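Local structure of beta 1-3 glucanase (5H4E) at residues A[23-31]-A[77-87]; A[54-65]-A[103-111]. The protein probably hydrolyses beta-1,3-glucans, as expected of the glycoside hydrolase family 64 catalytic domain it represents. One frame throughout, in Å; residues are numbered along the deposited sequence.

In the fold
Contacts 1 and 2 are neighbours on the same side of the chain, their centres about 16 Å apart. Their segments alternate along the sequence, 54-65 falling between the two of contact 1 and 77-87 between the two of contact 2. Three side chains of contact 1 reach contact 2: Tyr77 OH lies 2.9 Å from Asp56 OD2, a probable hydrogen bond, Phe78 CZ packs 3.5 Å from Leu105 CB, and Tyr27 CE2 comes within 3.6 Å of Lys103 CA. Contact 1 joins two sheets: strand 79-80 pairs with strand 26-33 in the large antiparallel sheet, and the chain then passes to strand 86-92 at the edge of a mixed one. Contact 2 fastens together the loops and short hairpins beside it.

Contact 1 of 2, residues A[23-31]-A[77-87]; sequences NDQIYWAIV and YFCKASQQSYA
Trp28 fills the tight part of this contact, its indole held between two aliphatic groups of segment 77-87. Cys79 CB lies over one face, 4.2 Å from the centroid of the five-membered ring, and Ala87 CB over the opposite face, 3.9 Å from that of the six-membered ring. Trp28 CG sits between the backbone N and the carbonyl carbon (chi1 66°), a torsion that swings the ring toward the loop that leads into strand 86-92, where NE1 gives a nearly straight hydrogen bond of 2.8 Å to Gln84 O, which lies close to the indole plane. This bond satisfies the buried N-H and fixes the ring's rotation. Ile30 CD1 also packs on Ala87 CB.

Next to Trp28, the methyl of Ala29 stands squarely over the centre of the Phe78 ring, CB being 3.5 Å from the centroid, a close CH-pi contact.

Toward solvent the grip is looser. Ser82 OG donates to Asp24 OD1 over a short 2.7 Å, meeting the OD1 lone pair that faces away from OD2, but both residues are exposed and the salt bridge from Lys80 NZ to Asp24 OD2 is long at 3.6 Å. The extended aliphatic part of Lys80 runs alongside Tyr27, the two side chains pointing the same way, with CG 3.5 Å from Tyr27 CE1. A water accepts from Asn23 ND2, while Asn23 OD1 is bonded to Asn15 outside the contact.

The backbones join through reciprocal bonds between Trp28 and Cys79, with Ala81 N to Ile26 O prolonging the ladder. Strand 79-80 thus makes a short antiparallel pairing with strand 26-33, and Trp28 and Ile30 pack between this sheet and the mixed sheet holding strand 86-92, a sheet-on-sheet hydrophobic interface.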
loop_
_atom_site.group_PDB
_atom_site.type_symbol
_atom_site.label_atom_id
_atom_site.label_comp_id
_atom_site.label_asym_id
_atom_site.label_seq_id
_atom_site.Cartn_x
_atom_site.Cartn_y
_atom_site.Cartn_z
ATOM N N ASN A 23 -2.590 -12.926 22.209
ATOM C CA ASN A 23 -2.346 -13.652 20.967
ATOM C C ASN A 23 -3.565 -14.463 20.522
ATOM O O ASN A 23 -3.730 -14.776 19.337
ATOM C CB ASN A 23 -1.128 -14.564 21.117
ATOM C CG ASN A 23 0.175 -13.794 21.091
ATOM O OD1 ASN A 23 0.176 -12.572 20.993
ATOM N ND2 ASN A 23 1.290 -14.501 21.185
ATOM N N ASP A 24 -4.424 -14.792 21.478
ATOM C CA ASP A 24 -5.691 -15.446 21.187
ATOM C C ASP A 24 -6.687 -14.481 20.521
ATOM O O ASP A 24 -7.749 -14.898 20.065
ATOM C CB ASP A 24 -6.291 -16.014 22.477
ATOM C CG ASP A 24 -7.295 -17.109 22.217
ATOM O OD1 ASP A 24 -6.946 -18.098 21.529
ATOM O OD2 ASP A 24 -8.439 -16.976 22.696
ATOM N N GLN A 25 -6.331 -13.198 20.460
ATOM C CA GLN A 25 -7.202 -12.182 19.870
ATOM C C GLN A 25 -6.602 -11.560 18.603
ATOM O O GLN A 25 -7.107 -10.557 18.085
ATOM C CB GLN A 25 -7.494 -11.092 20.896
ATOM C CG GLN A 25 -8.224 -11.626 22.122
ATOM C CD GLN A 25 -8.321 -10.620 23.245
ATOM O OE1 GLN A 25 -7.411 -9.817 23.455
ATOM N NE2 GLN A 25 -9.430 -10.664 23.985
ATOM N N ILE A 26 -5.522 -12.157 18.120
ATOM C CA ILE A 26 -4.869 -11.689 16.902
ATOM C C ILE A 26 -4.997 -12.765 15.832
ATOM O O ILE A 26 -4.684 -13.924 16.084
ATOM C CB ILE A 26 -3.394 -11.358 17.162
ATOM C CG1 ILE A 26 -3.287 -10.227 18.190
ATOM C CG2 ILE A 26 -2.683 -10.969 15.858
ATOM C CD1 ILE A 26 -1.849 -9.955 18.645
ATOM N N TYR A 27 -5.468 -12.385 14.650
ATOM C CA TYR A 27 -5.690 -13.344 13.573
ATOM C C TYR A 27 -4.863 -13.010 12.345
ATOM O O TYR A 27 -4.830 -11.861 11.934
ATOM C CB TYR A 27 -7.158 -13.372 13.177
ATOM C CG TYR A 27 -8.098 -13.748 14.296
ATOM C CD1 TYR A 27 -8.684 -15.014 14.331
ATOM C CD2 TYR A 27 -8.419 -12.843 15.308
ATOM C CE1 TYR A 27 -9.553 -15.375 15.346
ATOM C CE2 TYR A 27 -9.302 -13.203 16.341
ATOM C CZ TYR A 27 -9.863 -14.472 16.341
ATOM O OH TYR A 27 -10.738 -14.858 17.338
ATOM N N TRP A 28 -4.217 -14.005 11.741
ATOM C CA TRP A 28 -3.528 -13.752 10.479
ATOM C C TRP A 28 -3.950 -14.707 9.364
ATOM O O TRP A 28 -4.345 -15.853 9.617
ATOM C CB TRP A 28 -2.015 -13.823 10.672
ATOM C CG TRP A 28 -1.519 -15.184 11.032
ATOM C CD1 TRP A 28 -1.333 -15.683 12.294
ATOM C CD2 TRP A 28 -1.130 -16.218 10.133
ATOM N NE1 TRP A 28 -0.850 -16.962 12.227
ATOM C CE2 TRP A 28 -0.724 -17.317 10.911
ATOM C CE3 TRP A 28 -1.086 -16.326 8.740
ATOM C CZ2 TRP A 28 -0.288 -18.506 10.348
ATOM C CZ3 TRP A 28 -0.648 -17.510 8.185
ATOM C CH2 TRP A 28 -0.252 -18.581 8.988
ATOM N N ALA A 29 -3.867 -14.208 8.135
ATOM C CA ALA A 29 -4.063 -14.995 6.924
ATOM C C ALA A 29 -3.149 -14.434 5.845
ATOM O O ALA A 29 -2.952 -13.222 5.774
ATOM C CB ALA A 29 -5.528 -14.950 6.469
ATOM N N ILE A 30 -2.569 -15.299 5.017
ATOM C CA ILE A 30 -1.798 -14.823 3.861
ATOM C C ILE A 30 -2.480 -15.259 2.573
ATOM O O ILE A 30 -2.714 -16.449 2.364
ATOM C CB ILE A 30 -0.357 -15.358 3.856
ATOM C CG1 ILE A 30 0.375 -14.921 5.130
ATOM C CG2 ILE A 30 0.391 -14.864 2.624
ATOM C CD1 ILE A 30 1.756 -15.561 5.271
ATOM N N VAL A 31 -2.776 -14.294 1.714
ATOM C CA VAL A 31 -3.381 -14.571 0.426
ATOM C C VAL A 31 -2.501 -13.996 -0.669
ATOM O O VAL A 31 -1.854 -12.967 -0.481
ATOM C CB VAL A 31 -4.807 -13.997 0.346
ATOM C CG1 VAL A 31 -5.693 -14.689 1.362
ATOM C CG2 VAL A 31 -4.794 -12.494 0.602
ATOM N N TYR A 77 -9.650 -18.250 6.149
ATOM C CA TYR A 77 -8.259 -18.599 5.958
ATOM C C TYR A 77 -7.410 -18.153 7.140
ATOM O O TYR A 77 -6.184 -18.263 7.098
ATOM C CB TYR A 77 -7.728 -17.964 4.675
ATOM C CG TYR A 77 -8.418 -18.386 3.389
ATOM C CD1 TYR A 77 -8.968 -19.657 3.233
ATOM C CD2 TYR A 77 -8.490 -17.508 2.319
ATOM C CE1 TYR A 77 -9.585 -20.030 2.034
ATOM C CE2 TYR A 77 -9.076 -17.864 1.137
ATOM C CZ TYR A 77 -9.629 -19.121 0.991
ATOM O OH TYR A 77 -10.211 -19.437 -0.217
ATOM N N PHE A 78 -8.066 -17.660 8.191
ATOM C CA PHE A 78 -7.374 -17.037 9.316
ATOM C C PHE A 78 -6.969 -18.014 10.401
ATOM O O PHE A 78 -7.587 -19.070 10.572
ATOM C CB PHE A 78 -8.249 -15.927 9.911
ATOM C CG PHE A 78 -8.228 -14.675 9.095
ATOM C CD1 PHE A 78 -7.343 -13.648 9.404
ATOM C CD2 PHE A 78 -9.028 -14.551 7.974
ATOM C CE1 PHE A 78 -7.295 -12.496 8.625
ATOM C CE2 PHE A 78 -8.984 -13.404 7.201
ATOM C CZ PHE A 78 -8.111 -12.380 7.529
ATOM N N CYS A 79 -5.920 -17.636 11.127
ATOM C CA CYS A 79 -5.360 -18.428 12.219
ATOM C C CYS A 79 -5.062 -17.528 13.418
ATOM O O CYS A 79 -4.515 -16.442 13.246
ATOM C CB CYS A 79 -4.087 -19.147 11.748
ATOM S SG CYS A 79 -3.207 -20.109 13.019
ATOM N N LYS A 80 -5.429 -17.957 14.624
ATOM C CA LYS A 80 -5.094 -17.193 15.831
ATOM C C LYS A 80 -3.596 -17.265 16.097
ATOM O O LYS A 80 -2.993 -18.323 15.921
ATOM C CB LYS A 80 -5.848 -17.723 17.058
ATOM C CG LYS A 80 -7.347 -17.441 17.082
ATOM C CD LYS A 80 -8.016 -18.049 18.322
ATOM C CE LYS A 80 -9.494 -17.667 18.355
ATOM N NZ LYS A 80 -10.173 -17.888 19.674
ATOM N N ALA A 81 -2.997 -16.163 16.545
ATOM C CA ALA A 81 -1.582 -16.178 16.908
ATOM C C ALA A 81 -1.314 -17.219 18.005
ATOM O O ALA A 81 -0.221 -17.789 18.089
ATOM C CB ALA A 81 -1.121 -14.805 17.358
ATOM N N SER A 82 -2.324 -17.484 18.828
ATOM C CA SER A 82 -2.171 -18.446 19.913
ATOM C C SER A 82 -2.088 -19.884 19.396
ATOM O O SER A 82 -1.437 -20.720 20.017
ATOM C CB SER A 82 -3.315 -18.291 20.920
ATOM O OG SER A 82 -4.566 -18.529 20.311
ATOM N N GLN A 83 -2.732 -20.171 18.264
ATOM C CA GLN A 83 -2.570 -21.463 17.589
ATOM C C GLN A 83 -1.201 -21.559 16.911
ATOM O O GLN A 83 -0.476 -22.525 17.100
ATOM C CB GLN A 83 -3.666 -21.700 16.546
ATOM C CG GLN A 83 -3.403 -22.942 15.677
ATOM C CD GLN A 83 -4.605 -23.380 14.834
ATOM O OE1 GLN A 83 -5.624 -22.693 14.779
ATOM N NE2 GLN A 83 -4.479 -24.528 14.170
ATOM N N GLN A 84 -0.858 -20.556 16.109
ATOM C CA GLN A 84 0.463 -20.494 15.501
ATOM C C GLN A 84 0.804 -19.025 15.241
ATOM O O GLN A 84 0.062 -18.335 14.544
ATOM C CB GLN A 84 0.516 -21.298 14.204
ATOM C CG GLN A 84 1.918 -21.377 13.580
ATOM C CD GLN A 84 2.009 -22.394 12.459
ATOM O OE1 GLN A 84 1.724 -23.578 12.651
ATOM N NE2 GLN A 84 2.399 -21.936 11.271
ATOM N N SER A 85 1.905 -18.558 15.818
ATOM C CA SER A 85 2.214 -17.129 15.832
ATOM C C SER A 85 3.044 -16.700 14.628
ATOM O O SER A 85 3.372 -15.523 14.471
ATOM C CB SER A 85 2.961 -16.763 17.114
ATOM O OG SER A 85 4.235 -17.407 17.148
ATOM N N TYR A 86 3.386 -17.664 13.787
ATOM C CA TYR A 86 4.260 -17.423 12.649
ATOM C C TYR A 86 3.697 -18.112 11.410
ATOM O O TYR A 86 2.932 -19.072 11.512
ATOM C CB TYR A 86 5.674 -17.934 12.937
ATOM C CG TYR A 86 5.668 -19.398 13.330
ATOM C CD1 TYR A 86 5.501 -19.776 14.658
ATOM C CD2 TYR A 86 5.770 -20.404 12.367
ATOM C CE1 TYR A 86 5.457 -21.123 15.026
ATOM C CE2 TYR A 86 5.725 -21.760 12.724
ATOM C CZ TYR A 86 5.573 -22.106 14.055
ATOM O OH TYR A 86 5.535 -23.431 14.423
ATOM N N ALA A 87 4.102 -17.618 10.247
ATOM C CA ALA A 87 3.775 -18.225 8.968
ATOM C C ALA A 87 5.045 -18.614 8.208
ATOM O O ALA A 87 6.078 -17.945 8.329
ATOM C CB ALA A 87 2.941 -17.267 8.139
HETATM O O HOH W 1 1.439 -17.215 21.100
HETATM O O HOH W 2 -3.873 -18.573 8.410
#

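Contact 2 of 2, residues A[54-65]-A[103-111]; sequences ISDNDAAGHLTK and KPLYIKVNQ
With CG anti to the carbonyl carbon (chi1 -67°) and the amide turned by chi2 -31°, Asn57 lays its side chain against the backbone of Val109 and bonds to it twice. Val109 N donates to Asn57 OD1 over 3.0 Å, in the carbonyl plane and on a lone pair. In return, Asn57 ND2 donates to Val109 O at 2.9 Å, the acceptor close to the amide plane. The two bonds hold the amide's rotation and leave little doubt which end is oxygen. Ile54 reaches the same carbonyl from the start of the 3-10 segment, its CD1 3.2 Å from Val109 O, and Val109 CG1 packs back against the Ile54 backbone.

An asparagine thus imitates a strand neighbour: its amide pairs with one residue of strand 108-111, which forms a two-stranded antiparallel hairpin sheet with strand 117-120, and so ties the 3-10 turn 54-57 to it. After a type II beta turn from Ala59 to His62, the chain enters strand 63-67, itself paired with strand 70-74.

Here the contact becomes mainly apolar. Leu63 CB meets Tyr106 CD1 at 3.7 Å, while its CD1 branch passes on to Pro104 CG. Lys65 crosses the tyrosine at about a right angle and places CB over one ring face, 3.9 Å from the centroid and displaced toward the rim. Its chain bends at chi2 (75°), carrying CD past the phenol oxygen. Lys103 NZ donates to Tyr106 OH over 2.8 Å, from the edge of the ring. Two waters bridge that ammonium to Lys65 NZ, one of them only weakly on the Lys65 side, and would probably ease the repulsion between the like charges, 4.6 Å apart.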
loop_
_atom_site.group_PDB
_atom_site.type_symbol
_atom_site.label_atom_id
_atom_site.label_comp_id
_atom_site.label_asym_id
_atom_site.label_seq_id
_atom_site.Cartn_x
_atom_site.Cartn_y
_atom_site.Cartn_z
ATOM N N ILE A 54 -14.151 -21.214 -4.800
ATOM C CA ILE A 54 -15.443 -20.616 -4.429
ATOM C C ILE A 54 -16.167 -21.369 -3.302
ATOM O O ILE A 54 -16.883 -20.776 -2.497
ATOM C CB ILE A 54 -16.391 -20.526 -5.651
ATOM C CG1 ILE A 54 -17.578 -19.624 -5.334
ATOM C CG2 ILE A 54 -16.874 -21.905 -6.096
ATOM C CD1 ILE A 54 -17.243 -18.168 -5.457
ATOM N N SER A 55 -15.954 -22.675 -3.222
ATOM C CA SER A 55 -16.610 -23.489 -2.212
ATOM C C SER A 55 -16.099 -23.214 -0.794
ATOM O O SER A 55 -16.710 -23.639 0.182
ATOM C CB SER A 55 -16.451 -24.972 -2.570
ATOM O OG SER A 55 -15.253 -25.210 -3.293
ATOM N N ASP A 56 -14.989 -22.488 -0.678
ATOM C CA ASP A 56 -14.416 -22.171 0.632
ATOM C C ASP A 56 -15.315 -21.274 1.488
ATOM O O ASP A 56 -15.239 -21.314 2.717
ATOM C CB ASP A 56 -13.040 -21.517 0.463
ATOM C CG ASP A 56 -11.973 -22.514 0.047
ATOM O OD1 ASP A 56 -12.069 -23.679 0.491
ATOM O OD2 ASP A 56 -11.053 -22.140 -0.721
ATOM N N ASN A 57 -16.167 -20.480 0.846
ATOM C CA ASN A 57 -17.096 -19.607 1.569
ATOM C C ASN A 57 -18.065 -20.393 2.459
ATOM O O ASN A 57 -18.505 -19.903 3.499
ATOM C CB ASN A 57 -17.889 -18.743 0.588
ATOM C CG ASN A 57 -17.024 -17.741 -0.149
ATOM O OD1 ASN A 57 -16.015 -17.260 0.373
ATOM N ND2 ASN A 57 -17.419 -17.416 -1.370
ATOM N N ASP A 58 -18.383 -21.621 2.058
ATOM C CA ASP A 58 -19.416 -22.400 2.744
ATOM C C ASP A 58 -18.882 -23.611 3.501
ATOM O O ASP A 58 -19.627 -24.257 4.240
ATOM C CB ASP A 58 -20.467 -22.876 1.741
ATOM C CG ASP A 58 -21.167 -21.738 1.047
ATOM O OD1 ASP A 58 -21.575 -20.784 1.744
ATOM O OD2 ASP A 58 -21.312 -21.799 -0.197
ATOM N N ALA A 59 -17.601 -23.916 3.318
ATOM C CA ALA A 59 -16.982 -25.072 3.962
ATOM C C ALA A 59 -17.051 -24.997 5.490
ATOM O O ALA A 59 -17.358 -23.952 6.057
ATOM C CB ALA A 59 -15.532 -25.211 3.504
ATOM N N ALA A 60 -16.774 -26.119 6.147
ATOM C CA ALA A 60 -16.798 -26.206 7.607
ATOM C C ALA A 60 -15.918 -25.150 8.276
ATOM O O ALA A 60 -14.748 -24.979 7.918
ATOM C CB ALA A 60 -16.364 -27.605 8.062
ATOM N N GLY A 61 -16.488 -24.458 9.260
ATOM C CA GLY A 61 -15.771 -23.429 9.993
ATOM C C GLY A 61 -15.766 -22.074 9.312
ATOM O O GLY A 61 -14.956 -21.214 9.638
ATOM N N HIS A 62 -16.670 -21.877 8.359
ATOM C CA HIS A 62 -16.725 -20.612 7.641
ATOM C C HIS A 62 -17.326 -19.528 8.520
ATOM O O HIS A 62 -17.863 -19.804 9.595
ATOM C CB HIS A 62 -17.536 -20.728 6.352
ATOM C CG HIS A 62 -19.003 -20.969 6.566
ATOM N ND1 HIS A 62 -19.864 -19.995 7.044
ATOM C CD2 HIS A 62 -19.779 -22.057 6.331
ATOM C CE1 HIS A 62 -21.088 -20.487 7.131
ATOM N NE2 HIS A 62 -21.064 -21.735 6.691
ATOM N N LEU A 63 -17.229 -18.286 8.055
ATOM C CA LEU A 63 -17.733 -17.155 8.803
ATOM C C LEU A 63 -19.074 -16.731 8.236
ATOM O O LEU A 63 -19.355 -16.948 7.063
ATOM C CB LEU A 63 -16.727 -15.992 8.756
ATOM C CG LEU A 63 -15.341 -16.258 9.355
ATOM C CD1 LEU A 63 -14.345 -15.121 9.016
ATOM C CD2 LEU A 63 -15.444 -16.442 10.860
ATOM N N THR A 64 -19.900 -16.123 9.075
ATOM C CA THR A 64 -21.163 -15.573 8.614
ATOM C C THR A 64 -21.359 -14.188 9.215
ATOM O O THR A 64 -21.001 -13.944 10.370
ATOM C CB THR A 64 -22.338 -16.483 8.982
ATOM O OG1 THR A 64 -22.049 -17.815 8.546
ATOM C CG2 THR A 64 -23.624 -16.008 8.316
ATOM N N LYS A 65 -21.908 -13.273 8.423
ATOM C CA LYS A 65 -22.123 -11.906 8.888
ATOM C C LYS A 65 -23.393 -11.320 8.287
ATOM O O LYS A 65 -23.664 -11.493 7.094
ATOM C CB LYS A 65 -20.910 -11.033 8.541
ATOM C CG LYS A 65 -21.071 -9.549 8.853
ATOM C CD LYS A 65 -20.964 -9.253 10.338
ATOM C CE LYS A 65 -20.989 -7.739 10.589
ATOM N NZ LYS A 65 -21.273 -7.402 12.028
ATOM N N LYS A 103 -11.285 -10.145 15.977
ATOM C CA LYS A 103 -11.958 -11.138 15.153
ATOM C C LYS A 103 -11.271 -11.197 13.801
ATOM O O LYS A 103 -10.569 -10.256 13.419
ATOM C CB LYS A 103 -13.450 -10.812 14.990
ATOM C CG LYS A 103 -13.715 -9.403 14.514
ATOM C CD LYS A 103 -15.010 -9.315 13.707
ATOM C CE LYS A 103 -16.249 -9.461 14.557
ATOM N NZ LYS A 103 -17.502 -9.430 13.728
ATOM N N PRO A 104 -11.438 -12.310 13.077
ATOM C CA PRO A 104 -10.840 -12.376 11.748
ATOM C C PRO A 104 -11.612 -11.518 10.758
ATOM O O PRO A 104 -12.754 -11.136 11.014
ATOM C CB PRO A 104 -10.952 -13.863 11.390
ATOM C CG PRO A 104 -12.154 -14.311 12.142
ATOM C CD PRO A 104 -12.091 -13.581 13.447
ATOM N N LEU A 105 -10.992 -11.233 9.625
ATOM C CA LEU A 105 -11.658 -10.496 8.562
ATOM C C LEU A 105 -12.616 -11.417 7.826
ATOM O O LEU A 105 -12.470 -12.646 7.869
ATOM C CB LEU A 105 -10.629 -9.901 7.599
ATOM C CG LEU A 105 -9.688 -8.882 8.248
ATOM C CD1 LEU A 105 -8.708 -8.333 7.237
ATOM C CD2 LEU A 105 -10.539 -7.764 8.821
ATOM N N TYR A 106 -13.614 -10.823 7.181
ATOM C CA TYR A 106 -14.534 -11.574 6.330
ATOM C C TYR A 106 -14.128 -11.448 4.864
ATOM O O TYR A 106 -14.395 -10.422 4.226
ATOM C CB TYR A 106 -15.965 -11.078 6.499
ATOM C CG TYR A 106 -16.517 -11.157 7.895
ATOM C CD1 TYR A 106 -17.117 -12.321 8.370
ATOM C CD2 TYR A 106 -16.472 -10.055 8.735
ATOM C CE1 TYR A 106 -17.636 -12.390 9.648
ATOM C CE2 TYR A 106 -16.988 -10.110 10.017
ATOM C CZ TYR A 106 -17.577 -11.279 10.467
ATOM O OH TYR A 106 -18.089 -11.324 11.741
ATOM N N ILE A 107 -13.479 -12.483 4.337
ATOM C CA ILE A 107 -13.013 -12.472 2.958
ATOM C C ILE A 107 -13.896 -13.350 2.065
ATOM O O ILE A 107 -13.978 -14.564 2.267
ATOM C CB ILE A 107 -11.545 -12.952 2.874
ATOM C CG1 ILE A 107 -10.624 -11.953 3.598
ATOM C CG2 ILE A 107 -11.138 -13.163 1.433
ATOM C CD1 ILE A 107 -9.165 -12.379 3.655
ATOM N N LYS A 108 -14.552 -12.730 1.087
ATOM C CA LYS A 108 -15.417 -13.436 0.133
ATOM C C LYS A 108 -14.644 -13.944 -1.090
ATOM O O LYS A 108 -14.104 -13.146 -1.858
ATOM C CB LYS A 108 -16.551 -12.511 -0.327
ATOM C CG LYS A 108 -17.637 -13.166 -1.187
ATOM C CD LYS A 108 -18.550 -14.035 -0.340
ATOM C CE LYS A 108 -19.873 -14.327 -1.044
ATOM N NZ LYS A 108 -20.848 -14.942 -0.085
ATOM N N VAL A 109 -14.603 -15.261 -1.287
ATOM C CA VAL A 109 -13.983 -15.809 -2.496
ATOM C C VAL A 109 -14.980 -15.703 -3.649
ATOM O O VAL A 109 -16.181 -15.890 -3.454
ATOM C CB VAL A 109 -13.537 -17.288 -2.322
ATOM C CG1 VAL A 109 -12.825 -17.785 -3.590
ATOM C CG2 VAL A 109 -12.634 -17.442 -1.110
ATOM N N ASN A 110 -14.488 -15.403 -4.845
ATOM C CA ASN A 110 -15.366 -15.137 -5.980
ATOM C C ASN A 110 -14.800 -15.596 -7.323
ATOM O O ASN A 110 -13.973 -16.511 -7.377
ATOM C CB ASN A 110 -15.677 -13.640 -6.044
ATOM C CG ASN A 110 -14.426 -12.778 -6.123
ATOM O OD1 ASN A 110 -13.420 -13.163 -6.720
ATOM N ND2 ASN A 110 -14.486 -11.601 -5.513
ATOM N N GLN A 111 -15.277 -14.953 -8.391
ATOM C CA GLN A 111 -14.687 -15.019 -9.727
ATOM C C GLN A 111 -14.557 -13.590 -10.291
ATOM O O GLN A 111 -15.546 -12.851 -10.371
ATOM C CB GLN A 111 -15.520 -15.891 -10.685
ATOM C CG GLN A 111 -15.182 -15.612 -12.157
ATOM C CD GLN A 111 -16.044 -16.360 -13.165
ATOM O OE1 GLN A 111 -16.223 -17.576 -13.072
ATOM N NE2 GLN A 111 -16.558 -15.633 -14.158
HETATM O O HOH W 3 -18.730 -13.619 12.930
HETATM O O HOH W 4 -17.975 -6.809 12.928
HETATM O O HOH W 5 -20.434 -9.433 13.881
#